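Local coordinates for protein replicative DNA helicase (Helicobacter pylori, PDB 3GXV) that forms part of the hexameric replicative helicase, probably unwinding DNA with nucleotide hydrolysis, and works with primase, here as its N-terminal domain, at residues R15-G20 with A96-I101. Residues are numbered along the deposited sequence; the frame is centred on the assembly and turned at random.
Sequences RIVLSG and AYVEEI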
loop_
_atom_site.group_PDB
_atom_site.type_symbol
_atom_site.label_atom_id
_atom_site.label_comp_id
_atom_site.label_asym_id
_atom_site.label_seq_id
_atom_site.Cartn_x
_atom_site.Cartn_y
_atom_site.Cartn_z
ATOM N N ARG B 15 -15.465 -0.183 -8.542
ATOM C CA ARG B 15 -14.957 -0.729 -7.296
ATOM C C ARG B 15 -13.924 -1.799 -7.602
ATOM O O ARG B 15 -12.835 -1.812 -7.023
ATOM C CB ARG B 15 -16.085 -1.359 -6.471
ATOM C CG ARG B 15 -17.093 -0.373 -5.917
ATOM C CD ARG B 15 -17.991 -1.025 -4.866
ATOM N NE ARG B 15 -18.947 -1.971 -5.435
ATOM C CZ ARG B 15 -20.242 -1.720 -5.618
ATOM N NH1 ARG B 15 -20.761 -0.551 -5.281
ATOM N NH2 ARG B 15 -21.022 -2.648 -6.135
ATOM N N ILE B 16 -14.272 -2.708 -8.509
ATOM C CA ILE B 16 -13.361 -3.787 -8.852
ATOM C C ILE B 16 -12.022 -3.223 -9.323
ATOM O O ILE B 16 -10.982 -3.798 -9.072
ATOM C CB ILE B 16 -13.948 -4.692 -9.947
ATOM C CG1 ILE B 16 -15.225 -5.370 -9.435
ATOM C CG2 ILE B 16 -12.905 -5.728 -10.354
ATOM C CD1 ILE B 16 -16.008 -6.141 -10.502
ATOM N N VAL B 17 -12.068 -2.081 -9.995
ATOM C CA VAL B 17 -10.868 -1.434 -10.493
ATOM C C VAL B 17 -10.056 -0.861 -9.343
ATOM O O VAL B 17 -8.830 -0.997 -9.318
ATOM C CB VAL B 17 -11.226 -0.302 -11.470
ATOM C CG1 VAL B 17 -9.968 0.448 -11.901
ATOM C CG2 VAL B 17 -11.915 -0.881 -12.687
ATOM N N LEU B 18 -10.755 -0.221 -8.399
ATOM C CA LEU B 18 -10.134 0.400 -7.226
ATOM C C LEU B 18 -9.622 -0.691 -6.287
ATOM O O LEU B 18 -8.577 -0.544 -5.652
ATOM C CB LEU B 18 -11.143 1.298 -6.487
ATOM C CG LEU B 18 -11.638 2.612 -7.124
ATOM C CD1 LEU B 18 -12.659 3.271 -6.198
ATOM C CD2 LEU B 18 -10.480 3.560 -7.357
ATOM N N SER B 19 -10.383 -1.777 -6.196
ATOM C CA SER B 19 -10.000 -2.913 -5.374
ATOM C C SER B 19 -8.748 -3.526 -5.985
ATOM O O SER B 19 -7.881 -4.006 -5.263
ATOM C CB SER B 19 -11.109 -3.963 -5.341
ATOM O OG SER B 19 -10.615 -5.181 -4.815
ATOM N N GLY B 20 -8.664 -3.502 -7.314
ATOM C CA GLY B 20 -7.499 -4.046 -7.999
ATOM C C GLY B 20 -6.241 -3.236 -7.713
ATOM O O GLY B 20 -5.152 -3.786 -7.566
ATOM N N ALA B 96 -10.046 -3.334 -19.883
ATOM C CA ALA B 96 -11.347 -3.038 -20.484
ATOM C C ALA B 96 -12.208 -2.192 -19.551
ATOM O O ALA B 96 -12.806 -1.199 -19.982
ATOM C CB ALA B 96 -12.066 -4.320 -20.826
ATOM N N TYR B 97 -12.267 -2.599 -18.285
ATOM C CA TYR B 97 -13.029 -1.899 -17.263
ATOM C C TYR B 97 -12.645 -0.411 -17.224
ATOM O O TYR B 97 -13.505 0.470 -17.275
ATOM C CB TYR B 97 -12.756 -2.533 -15.893
ATOM C CG TYR B 97 -13.577 -3.759 -15.543
ATOM C CD1 TYR B 97 -14.240 -4.502 -16.522
ATOM C CD2 TYR B 97 -13.708 -4.161 -14.215
ATOM C CE1 TYR B 97 -15.024 -5.612 -16.177
ATOM C CE2 TYR B 97 -14.480 -5.263 -13.859
ATOM C CZ TYR B 97 -15.138 -5.980 -14.839
ATOM O OH TYR B 97 -15.921 -7.042 -14.467
ATOM N N VAL B 98 -11.349 -0.138 -17.126
ATOM C CA VAL B 98 -10.860 1.230 -17.079
ATOM C C VAL B 98 -11.327 2.026 -18.287
ATOM O O VAL B 98 -11.769 3.160 -18.135
ATOM C CB VAL B 98 -9.325 1.254 -16.986
ATOM C CG1 VAL B 98 -8.805 2.673 -17.085
ATOM C CG2 VAL B 98 -8.900 0.656 -15.670
ATOM N N GLU B 99 -11.231 1.429 -19.477
ATOM C CA GLU B 99 -11.673 2.079 -20.712
ATOM C C GLU B 99 -13.200 2.191 -20.727
ATOM O O GLU B 99 -13.762 3.064 -21.396
ATOM C CB GLU B 99 -11.223 1.296 -21.952
ATOM C CG GLU B 99 -11.598 2.000 -23.257
ATOM C CD GLU B 99 -11.516 1.110 -24.494
ATOM O OE1 GLU B 99 -11.793 1.618 -25.603
ATOM O OE2 GLU B 99 -11.187 -0.087 -24.363
ATOM N N GLU B 100 -13.870 1.297 -20.007
ATOM C CA GLU B 100 -15.323 1.334 -19.942
ATOM C C GLU B 100 -15.697 2.512 -19.052
ATOM O O GLU B 100 -16.603 3.293 -19.366
ATOM C CB GLU B 100 -15.871 0.029 -19.351
ATOM C CG GLU B 100 -17.379 -0.101 -19.482
ATOM C CD GLU B 100 -17.893 -1.479 -19.109
ATOM O OE1 GLU B 100 -17.217 -2.484 -19.419
ATOM O OE2 GLU B 100 -18.988 -1.551 -18.517
ATOM N N ILE B 101 -14.986 2.637 -17.937
ATOM C CA ILE B 101 -15.220 3.726 -16.994
ATOM C C ILE B 101 -15.004 5.069 -17.684
ATOM O O ILE B 101 -15.766 6.012 -17.485
ATOM C CB ILE B 101 -14.275 3.598 -15.782
ATOM C CG1 ILE B 101 -14.779 2.476 -14.871
ATOM C CG2 ILE B 101 -14.181 4.928 -15.026
ATOM C CD1 ILE B 101 -13.815 2.080 -13.780
#
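V17 sits at the middle of this contact, and its two methyl groups divide the work between three side chains of segment 96-101. V17 CG2 meets I101 CD1 at 3.7 Å. The same V17 CG2 also reaches Y97 CB at 3.7 Å. On the other branch, V17 CG1 touches V98 CG2 at 3.9 Å. With CG1 anti to the backbone N (chi1 175°), CG2 of V17 lies beside that nitrogen, where it meets Y97 and I101. V17 and I101 run past each other in opposite senses, as do V17 and Y97, whereas V98 stands roughly perpendicular to V17.

I16 and V17 both reach the edge of the phenol ring, close to its plane, so this is not packing over a ring face. V17 CG2 comes in on the CD2 side, 4.0 Å from Y97 CD2. I16 CD1 approaches Y97 CE2 at 3.8 Å, and I16 CG2 is 3.9 Å from Y97 CE2. CD1 and CG2 of I16 straddle the ring plane at CE2, with I16 CB in that plane.

The axes of segments 15-20 and 96-101, on helix 3-23 and helix 95-119, approach to 10.1 Å. Their directions differ by 128°, a steeply inclined, broadly antiparallel crossing. The surroundings extend the apolar patch: I13, one turn back on helix 3-23, touches Y97 and I101, I16 also rests against I91, and L35 lies against V98 and I101. Nearby polar links use other residues, with S19 OG bonded to A88 O and E100 OE2 to Q9 NE2.

Every link across the two segments is aliphatic or aliphatic-aromatic, so the first and last helices of this all-helical DnaB N-terminal domain are joined here by shape and hydrophobic burial, without directional polar bonds.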